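Local coordinates for protein acetyltransferase, GNAT family (Enterococcus faecalis, PDB 1U6M) that probably acts as an acyltransferase of the GNAT family, transferring an acyl group other than an aminoacyl group, at residues A[133-138]-A[165-170]; A[159-164]-A[181-186]; A[111-116]-A[138-143]. All blocks are in the same frame, centred on the assembly; numbering follows the deposited sequence.

Contact 1. Residues A[133-138]-A[165-170]; sequences LLDALP and ASKGFK
Lys167 reaches over to Asp135 and closes a salt bridge, its NZ 2.8 Å from Asp135 OD1. The ammonium does not lie in the plane of the carboxylate but approaches from above, about 40° out of it, and the two side chains meet at nearly a right angle. The lysine chain gets there by bending at chi2 and again at chi4, which also lays its CE against the carboxylate, 3.2 Å from Asp135 OD1. Below the ion pair the contact turns apolar. Leu134 spreads its two methyls between the partners: CD2 lies 4.1 Å from Lys167 NZ, while CD1 packs obliquely on the ring of Phe169, 3.9 Å from CE1.

Further out, Ser131 OG gives Lys167 NZ a second polar partner one turn earlier on helix 129-135. Lys167 itself sits where helix 158-165 runs out: Gly168 adopts positive phi (101°) in a Schellman motif, its N bonded to Ala165 O at 3.1 Å and Phe169 N probably to Tyr164 O, and the chain then turns Phe169 inward onto Leu149 and Leu151 of strand 148-154. The outer part of the contact is a charge pair near the surface, the inner part a leucine-phenylalanine contact in the core. With both Asp135 and Ser131 at hand, the ammonium is gripped by two oxygens, and the neighbouring carboxylate would be expected to favour its charged form.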
loop_
_atom_site.group_PDB
_atom_site.type_symbol
_atom_site.label_atom_id
_atom_site.label_comp_id
_atom_site.label_asym_id
_atom_site.label_seq_id
_atom_site.Cartn_x
_atom_site.Cartn_y
_atom_site.Cartn_z
ATOM N N LEU A 133 12.280 2.334 3.972
ATOM C CA LEU A 133 11.063 1.655 4.346
ATOM C C LEU A 133 11.118 0.185 3.893
ATOM O O LEU A 133 10.762 -0.717 4.633
ATOM C CB LEU A 133 9.825 2.413 3.787
ATOM C CG LEU A 133 9.337 3.599 4.631
ATOM C CD1 LEU A 133 8.336 4.371 3.850
ATOM C CD2 LEU A 133 8.737 3.087 5.932
ATOM N N LEU A 134 11.605 -0.023 2.690
ATOM C CA LEU A 134 11.748 -1.325 2.097
ATOM C C LEU A 134 12.760 -2.198 2.900
ATOM O O LEU A 134 12.497 -3.397 3.137
ATOM C CB LEU A 134 12.155 -1.099 0.653
ATOM C CG LEU A 134 12.465 -2.203 -0.311
ATOM C CD1 LEU A 134 11.311 -3.212 -0.441
ATOM C CD2 LEU A 134 12.786 -1.532 -1.646
ATOM N N ASP A 135 13.869 -1.599 3.366
ATOM C CA ASP A 135 14.809 -2.315 4.244
ATOM C C ASP A 135 14.180 -2.862 5.546
ATOM O O ASP A 135 14.721 -3.787 6.147
ATOM C CB ASP A 135 16.015 -1.415 4.650
ATOM C CG ASP A 135 16.982 -1.164 3.502
ATOM O OD1 ASP A 135 16.919 -1.844 2.449
ATOM O OD2 ASP A 135 17.831 -0.252 3.649
ATOM N N ALA A 136 13.111 -2.227 6.015
ATOM C CA ALA A 136 12.480 -2.507 7.312
ATOM C C ALA A 136 11.446 -3.582 7.187
ATOM O O ALA A 136 10.912 -4.040 8.174
ATOM C CB ALA A 136 11.768 -1.232 7.848
ATOM N N LEU A 137 11.137 -3.965 5.963
ATOM C CA LEU A 137 10.004 -4.844 5.720
ATOM C C LEU A 137 10.201 -6.344 6.017
ATOM O O LEU A 137 9.216 -6.995 6.316
ATOM C CB LEU A 137 9.477 -4.640 4.290
ATOM C CG LEU A 137 8.610 -3.361 4.089
ATOM C CD1 LEU A 137 8.116 -3.272 2.684
ATOM C CD2 LEU A 137 7.434 -3.227 5.150
ATOM N N PRO A 138 11.431 -6.920 5.883
ATOM C CA PRO A 138 11.623 -8.341 6.253
ATOM C C PRO A 138 11.181 -8.691 7.661
ATOM O O PRO A 138 10.570 -9.708 7.869
ATOM C CB PRO A 138 13.151 -8.535 6.119
ATOM C CG PRO A 138 13.477 -7.608 4.979
ATOM C CD PRO A 138 12.691 -6.361 5.366
ATOM N N ALA A 165 15.752 -6.126 -7.005
ATOM C CA ALA A 165 16.850 -7.083 -7.238
ATOM C C ALA A 165 18.045 -6.932 -6.257
ATOM O O ALA A 165 18.549 -7.910 -5.699
ATOM C CB ALA A 165 17.344 -6.994 -8.686
ATOM N N SER A 166 18.469 -5.685 -6.044
ATOM C CA SER A 166 19.669 -5.381 -5.278
ATOM C C SER A 166 19.396 -5.568 -3.792
ATOM O O SER A 166 20.307 -5.523 -2.976
ATOM C CB SER A 166 20.093 -3.926 -5.561
ATOM O OG SER A 166 19.421 -2.956 -4.722
ATOM N N LYS A 167 18.131 -5.741 -3.439
ATOM C CA LYS A 167 17.712 -5.850 -2.050
ATOM C C LYS A 167 17.416 -7.311 -1.801
ATOM O O LYS A 167 16.964 -7.653 -0.741
ATOM C CB LYS A 167 16.426 -5.041 -1.813
ATOM C CG LYS A 167 16.588 -3.782 -0.977
ATOM C CD LYS A 167 17.517 -2.762 -1.617
ATOM C CE LYS A 167 17.865 -1.641 -0.648
ATOM N NZ LYS A 167 16.578 -0.980 -0.195
ATOM N N GLY A 168 17.640 -8.155 -2.797
ATOM C CA GLY A 168 17.449 -9.607 -2.651
ATOM C C GLY A 168 16.163 -10.186 -3.230
ATOM O O GLY A 168 15.873 -11.350 -2.958
ATOM N N PHE A 169 15.364 -9.377 -3.964
ATOM C CA PHE A 169 14.140 -9.846 -4.631
ATOM C C PHE A 169 14.458 -10.612 -5.957
ATOM O O PHE A 169 15.395 -10.249 -6.669
ATOM C CB PHE A 169 13.175 -8.692 -4.905
ATOM C CG PHE A 169 12.392 -8.229 -3.700
ATOM C CD1 PHE A 169 12.911 -7.254 -2.839
ATOM C CD2 PHE A 169 11.103 -8.739 -3.441
ATOM C CE1 PHE A 169 12.210 -6.795 -1.720
ATOM C CE2 PHE A 169 10.362 -8.295 -2.318
ATOM C CZ PHE A 169 10.922 -7.316 -1.454
ATOM N N LYS A 170 13.680 -11.665 -6.249
ATOM C CA LYS A 170 13.876 -12.546 -7.405
ATOM C C LYS A 170 12.562 -12.701 -8.130
ATOM O O LYS A 170 11.546 -12.946 -7.489
ATOM C CB LYS A 170 14.276 -13.966 -6.989
ATOM C CG LYS A 170 15.299 -14.108 -5.890
ATOM C CD LYS A 170 16.667 -14.117 -6.463
ATOM C CE LYS A 170 17.676 -14.226 -5.362
ATOM N NZ LYS A 170 18.977 -13.763 -5.937
#

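Contact 2. Residues A[159-164]-A[181-186]; sequences GARKLY and LYNHMQ
The thioether of Met185 enters between Arg161 and Tyr164, with SD 4.0 Å from Arg161 CG and 4.1 Å from Tyr164 CB. It runs at about a right angle to the arginine chain, and the sulfur lies at the edge of the tyrosine ring, near its plane. A bend at chi3 (79°) turns CE in toward the helix backbone, 4.1 Å from Arg161 O. Ala160 O stands 3.2 Å above one face of the Tyr164 ring, offset toward its rim. Farther out, the end of the Asn183 amide reaches over one face of the Arg161 guanidinium without stacking, the planes 53° apart, and also lies against Arg161 CD. The charge of Arg161 is met by a salt bridge to Asp171 on strand 170-177.

The helix lies on one face of the central sheet of the GNAT fold, its segment almost parallel to strand 180-188 (13°) with the axes 10.6 Å apart. In many relatives a tyrosine at this point of the helix faces the acetyl-CoA site and is taken to act as general acid. Tyr164 may correspond to it; its side chain lies about 3 Å (nearest atoms) from a bound sulfate, probably from the crystallisation liquor.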
loop_
_atom_site.group_PDB
_atom_site.type_symbol
_atom_site.label_atom_id
_atom_site.label_comp_id
_atom_site.label_asym_id
_atom_site.label_seq_id
_atom_site.Cartn_x
_atom_site.Cartn_y
_atom_site.Cartn_z
ATOM N N GLY A 159 13.901 0.367 -13.588
ATOM C CA GLY A 159 14.634 0.970 -12.498
ATOM C C GLY A 159 14.213 0.453 -11.130
ATOM O O GLY A 159 15.078 0.160 -10.309
ATOM N N ALA A 160 12.893 0.303 -10.902
ATOM C CA ALA A 160 12.379 -0.139 -9.613
ATOM C C ALA A 160 12.756 -1.566 -9.482
ATOM O O ALA A 160 13.186 -2.001 -8.425
ATOM C CB ALA A 160 10.860 0.028 -9.504
ATOM N N ARG A 161 12.624 -2.287 -10.576
ATOM C CA ARG A 161 12.940 -3.689 -10.560
ATOM C C ARG A 161 14.405 -3.970 -10.201
ATOM O O ARG A 161 14.682 -4.925 -9.411
ATOM C CB ARG A 161 12.506 -4.365 -11.866
ATOM C CG ARG A 161 13.112 -5.702 -12.008
ATOM C CD ARG A 161 12.527 -6.536 -13.141
ATOM N NE ARG A 161 13.291 -7.782 -13.110
ATOM C CZ ARG A 161 13.501 -8.602 -14.136
ATOM N NH1 ARG A 161 12.965 -8.367 -15.343
ATOM N NH2 ARG A 161 14.249 -9.680 -13.941
ATOM N N LYS A 162 15.336 -3.149 -10.737
ATOM C CA LYS A 162 16.754 -3.177 -10.318
ATOM C C LYS A 162 16.960 -2.879 -8.830
ATOM O O LYS A 162 17.790 -3.525 -8.142
ATOM C CB LYS A 162 17.575 -2.160 -11.118
ATOM C CG LYS A 162 19.036 -2.579 -11.412
ATOM C CD LYS A 162 19.806 -3.021 -10.197
ATOM C CE LYS A 162 21.293 -3.358 -10.501
ATOM N NZ LYS A 162 21.485 -4.337 -11.622
ATOM N N LEU A 163 16.250 -1.872 -8.347
ATOM C CA LEU A 163 16.249 -1.541 -6.925
ATOM C C LEU A 163 15.900 -2.810 -6.086
ATOM O O LEU A 163 16.629 -3.175 -5.164
ATOM C CB LEU A 163 15.220 -0.403 -6.653
ATOM C CG LEU A 163 15.378 0.498 -5.404
ATOM C CD1 LEU A 163 14.043 1.082 -4.933
ATOM C CD2 LEU A 163 16.112 -0.149 -4.253
ATOM N N TYR A 164 14.805 -3.503 -6.427
ATOM C CA TYR A 164 14.357 -4.680 -5.651
ATOM C C TYR A 164 15.310 -5.859 -5.782
ATOM O O TYR A 164 15.631 -6.539 -4.759
ATOM C CB TYR A 164 12.938 -5.098 -6.056
ATOM C CG TYR A 164 11.944 -3.969 -6.043
ATOM C CD1 TYR A 164 10.970 -3.846 -7.058
ATOM C CD2 TYR A 164 11.952 -3.014 -5.013
ATOM C CE1 TYR A 164 10.017 -2.827 -7.012
ATOM C CE2 TYR A 164 10.990 -1.960 -4.975
ATOM C CZ TYR A 164 10.049 -1.887 -5.971
ATOM O OH TYR A 164 9.115 -0.864 -5.943
ATOM N N LEU A 181 1.345 -5.099 -17.582
ATOM C CA LEU A 181 2.070 -6.336 -17.202
ATOM C C LEU A 181 3.039 -6.074 -16.034
ATOM O O LEU A 181 3.664 -5.018 -15.965
ATOM C CB LEU A 181 2.812 -6.969 -18.392
ATOM C CG LEU A 181 2.004 -7.349 -19.638
ATOM N N TYR A 182 3.158 -7.041 -15.128
ATOM C CA TYR A 182 4.020 -6.908 -13.946
ATOM C C TYR A 182 4.905 -8.116 -13.759
ATOM O O TYR A 182 4.495 -9.203 -14.111
ATOM C CB TYR A 182 3.176 -6.733 -12.685
ATOM C CG TYR A 182 2.388 -5.455 -12.647
ATOM C CD1 TYR A 182 1.116 -5.383 -13.197
ATOM C CD2 TYR A 182 2.907 -4.318 -12.037
ATOM C CE1 TYR A 182 0.380 -4.179 -13.153
ATOM C CE2 TYR A 182 2.205 -3.129 -11.997
ATOM C CZ TYR A 182 0.946 -3.065 -12.559
ATOM O OH TYR A 182 0.237 -1.908 -12.490
ATOM N N ASN A 183 6.114 -7.911 -13.221
ATOM C CA ASN A 183 6.930 -8.989 -12.616
ATOM C C ASN A 183 6.562 -9.174 -11.142
ATOM O O ASN A 183 6.662 -8.231 -10.340
ATOM C CB ASN A 183 8.448 -8.677 -12.677
ATOM C CG ASN A 183 8.985 -8.602 -14.097
ATOM O OD1 ASN A 183 9.110 -9.623 -14.764
ATOM N ND2 ASN A 183 9.333 -7.379 -14.560
ATOM N N HIS A 184 6.185 -10.389 -10.759
ATOM C CA HIS A 184 5.986 -10.646 -9.344
ATOM C C HIS A 184 7.306 -11.186 -8.841
ATOM O O HIS A 184 7.842 -12.129 -9.420
ATOM C CB HIS A 184 4.820 -11.594 -9.075
ATOM C CG HIS A 184 4.358 -11.605 -7.648
ATOM N ND1 HIS A 184 4.944 -12.398 -6.675
ATOM C CD2 HIS A 184 3.360 -10.930 -7.026
ATOM C CE1 HIS A 184 4.328 -12.207 -5.518
ATOM N NE2 HIS A 184 3.362 -11.323 -5.703
ATOM N N MET A 185 7.851 -10.525 -7.806
ATOM C CA MET A 185 9.141 -10.827 -7.244
ATOM C C MET A 185 8.972 -11.213 -5.766
ATOM O O MET A 185 8.023 -10.796 -5.114
ATOM C CB MET A 185 10.084 -9.633 -7.387
ATOM C CG MET A 185 10.220 -9.021 -8.826
ATOM S SD MET A 185 11.408 -7.611 -8.900
ATOM C CE MET A 185 12.950 -8.555 -8.930
ATOM N N GLN A 186 9.837 -12.069 -5.245
ATOM C CA GLN A 186 9.789 -12.413 -3.832
ATOM C C GLN A 186 11.162 -12.399 -3.272
ATOM O O GLN A 186 12.127 -12.587 -3.984
ATOM C CB GLN A 186 9.196 -13.793 -3.611
ATOM C CG GLN A 186 7.754 -13.879 -4.041
ATOM C CD GLN A 186 7.080 -15.144 -3.591
ATOM O OE1 GLN A 186 5.891 -15.152 -3.353
ATOM N NE2 GLN A 186 7.846 -16.211 -3.459
#

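Contact 3. Residues A[111-116]-A[138-143]; sequences NEWYLD and PEVAKA
With CG anti to the backbone N (chi1 -169°) and the indole plane turned roughly perpendicular to the plane of CA, CB and CG (chi2 94°), Trp113 extends its ring system from strand 112-120 toward Val140 and Ala141. Val140 answers by directing CG1 away from its own backbone N, at the ring rather than along the helix. That methyl stands 3.2 Å above the indole plane, offset toward the rim, and is 3.5 Å from Trp113 CZ2. It also reaches the fusion atom, with Trp113 CE2 3.7 Å from Val140 CG1. Nearer the strand, Ala141 takes over: its CB is 3.8 Å from Trp113 CB, and its CA lies 3.9 Å from Trp113 CG. The backbone N of Ala141 is over the same indole face that Val140 touches, so two successive helix residues rest along the length of the ring system.

The small Ala141 is consistent with the close approach of helix and strand, the CA atoms of Trp113 and Ala141 being 5.3 Å apart. The two segments belong to a beta-alpha-beta crossover, in which strand 112-120 is followed by helices 129-135 and 137-142 and then by the parallel strand 148-154. Across the GNAT family, the loop leading from this strand into the first of the helices normally holds the pyrophosphate of coenzyme A. Here the contact is at the far end of the unit, where the last helical turn precedes the return strand. Trp113 forms backbone hydrogen bonds to Ala148 and Gly150 of that strand, and its side chain touches Leu149. Leu149 also packs on Ala141, while Ser144 lies beside the indole just past the helix.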
loop_
_atom_site.group_PDB
_atom_site.type_symbol
_atom_site.label_atom_id
_atom_site.label_comp_id
_atom_site.label_asym_id
_atom_site.label_seq_id
_atom_site.Cartn_x
_atom_site.Cartn_y
_atom_site.Cartn_z
ATOM N N ASN A 111 1.012 -17.550 0.554
ATOM C CA ASN A 111 2.204 -17.663 1.421
ATOM C C ASN A 111 3.294 -16.523 1.459
ATOM O O ASN A 111 4.288 -16.634 2.186
ATOM C CB ASN A 111 2.872 -19.041 1.185
ATOM C CG ASN A 111 1.867 -20.216 1.353
ATOM O OD1 ASN A 111 1.714 -21.047 0.439
ATOM N ND2 ASN A 111 1.154 -20.251 2.505
ATOM N N GLU A 112 3.096 -15.445 0.707
ATOM C CA GLU A 112 3.903 -14.236 0.890
ATOM C C GLU A 112 3.225 -13.225 1.845
ATOM O O GLU A 112 1.998 -13.247 2.031
ATOM C CB GLU A 112 4.232 -13.617 -0.470
ATOM C CG GLU A 112 3.101 -12.809 -1.049
ATOM C CD GLU A 112 3.202 -12.610 -2.513
ATOM O OE1 GLU A 112 2.258 -12.045 -3.095
ATOM O OE2 GLU A 112 4.200 -13.035 -3.105
ATOM N N TRP A 113 4.022 -12.379 2.497
ATOM C CA TRP A 113 3.553 -11.083 2.973
ATOM C C TRP A 113 3.664 -10.134 1.765
ATOM O O TRP A 113 4.748 -9.965 1.184
ATOM C CB TRP A 113 4.390 -10.606 4.110
ATOM C CG TRP A 113 3.833 -9.383 4.852
ATOM C CD1 TRP A 113 3.056 -9.387 5.972
ATOM C CD2 TRP A 113 4.054 -7.989 4.527
ATOM N NE1 TRP A 113 2.774 -8.089 6.367
ATOM C CE2 TRP A 113 3.369 -7.219 5.493
ATOM C CE3 TRP A 113 4.749 -7.327 3.503
ATOM C CZ2 TRP A 113 3.384 -5.812 5.480
ATOM C CZ3 TRP A 113 4.762 -5.915 3.481
ATOM C CH2 TRP A 113 4.092 -5.181 4.454
ATOM N N TYR A 114 2.525 -9.639 1.292
ATOM C CA TYR A 114 2.523 -8.876 0.069
ATOM C C TYR A 114 2.684 -7.346 0.304
ATOM O O TYR A 114 1.927 -6.744 1.097
ATOM C CB TYR A 114 1.241 -9.125 -0.702
ATOM C CG TYR A 114 1.168 -8.308 -1.982
ATOM C CD1 TYR A 114 0.233 -7.264 -2.123
ATOM C CD2 TYR A 114 2.031 -8.552 -3.043
ATOM C CE1 TYR A 114 0.156 -6.519 -3.312
ATOM C CE2 TYR A 114 1.955 -7.774 -4.243
ATOM C CZ TYR A 114 1.027 -6.779 -4.343
ATOM O OH TYR A 114 0.966 -6.015 -5.495
ATOM N N LEU A 115 3.669 -6.744 -0.378
ATOM C CA LEU A 115 3.886 -5.304 -0.325
ATOM C C LEU A 115 2.970 -4.637 -1.326
ATOM O O LEU A 115 3.188 -4.708 -2.513
ATOM C CB LEU A 115 5.349 -4.921 -0.579
ATOM C CG LEU A 115 5.689 -3.418 -0.812
ATOM C CD1 LEU A 115 5.310 -2.612 0.367
ATOM C CD2 LEU A 115 7.219 -3.188 -1.216
ATOM N N ASP A 116 1.945 -3.966 -0.812
ATOM C CA ASP A 116 0.965 -3.246 -1.604
ATOM C C ASP A 116 1.538 -1.912 -2.130
ATOM O O ASP A 116 1.476 -1.620 -3.303
ATOM C CB ASP A 116 -0.237 -2.966 -0.695
ATOM C CG ASP A 116 -1.406 -2.380 -1.444
ATOM O OD1 ASP A 116 -2.483 -3.001 -1.462
ATOM O OD2 ASP A 116 -1.266 -1.311 -2.045
ATOM N N PRO A 138 11.431 -6.920 5.883
ATOM C CA PRO A 138 11.623 -8.341 6.253
ATOM C C PRO A 138 11.181 -8.691 7.661
ATOM O O PRO A 138 10.570 -9.708 7.869
ATOM C CB PRO A 138 13.151 -8.535 6.119
ATOM C CG PRO A 138 13.477 -7.608 4.979
ATOM C CD PRO A 138 12.691 -6.361 5.366
ATOM N N GLU A 139 11.495 -7.862 8.618
ATOM C CA GLU A 139 11.033 -8.075 9.993
ATOM C C GLU A 139 9.488 -8.073 10.144
ATOM O O GLU A 139 8.909 -8.846 10.953
ATOM C CB GLU A 139 11.698 -7.032 10.879
ATOM C CG GLU A 139 13.297 -6.909 10.619
ATOM C CD GLU A 139 13.780 -5.841 9.518
ATOM O OE1 GLU A 139 13.743 -6.104 8.272
ATOM O OE2 GLU A 139 14.284 -4.753 9.906
ATOM N N VAL A 140 8.830 -7.219 9.352
ATOM C CA VAL A 140 7.384 -7.229 9.243
ATOM C C VAL A 140 6.851 -8.564 8.643
ATOM O O VAL A 140 6.009 -9.173 9.237
ATOM C CB VAL A 140 6.834 -6.007 8.456
ATOM C CG1 VAL A 140 5.311 -6.091 8.402
ATOM C CG2 VAL A 140 7.265 -4.740 9.155
ATOM N N ALA A 141 7.332 -8.992 7.476
ATOM C CA ALA A 141 6.996 -10.295 6.967
ATOM C C ALA A 141 7.226 -11.352 8.080
ATOM O O ALA A 141 6.323 -12.027 8.475
ATOM C CB ALA A 141 7.794 -10.602 5.718
ATOM N N LYS A 142 8.436 -11.447 8.609
ATOM C CA LYS A 142 8.778 -12.448 9.628
ATOM C C LYS A 142 7.777 -12.468 10.801
ATOM O O LYS A 142 7.193 -13.496 11.089
ATOM C CB LYS A 142 10.240 -12.245 10.101
ATOM C CG LYS A 142 10.603 -12.861 11.430
ATOM C CD LYS A 142 12.105 -13.038 11.507
ATOM C CE LYS A 142 12.518 -13.579 12.903
ATOM N NZ LYS A 142 14.015 -13.458 13.207
ATOM N N ALA A 143 7.552 -11.329 11.442
ATOM C CA ALA A 143 6.585 -11.228 12.535
ATOM C C ALA A 143 5.172 -11.608 12.110
ATOM O O ALA A 143 4.271 -11.650 12.933
ATOM C CB ALA A 143 6.577 -9.838 13.093
#

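Contacts 1 and 3 both use helix 137-142 and share Pro138. Leu137 ties them together, its CD1 3.7 Å from Leu115 CD1 and its CD2 3.9 Å from Trp113 CH2; their centres are 11 Å apart. Contacts 1 and 2 are equally close and interleave along the chain, segment 165-170 following directly on 159-164: Phe169 N lies 3.0 Å from Tyr164 O, and Lys170 N 2.9 Å from Gln186 O, both probable hydrogen bonds. Contacts 2 and 3, about 16 Å apart between centres, reach the same sheet. Contact 1 thus bridges the helices before strand 148-154 and the end of the one after it, while the sulfate beside Tyr164 is consistent with contact 2 bordering the active-site pocket.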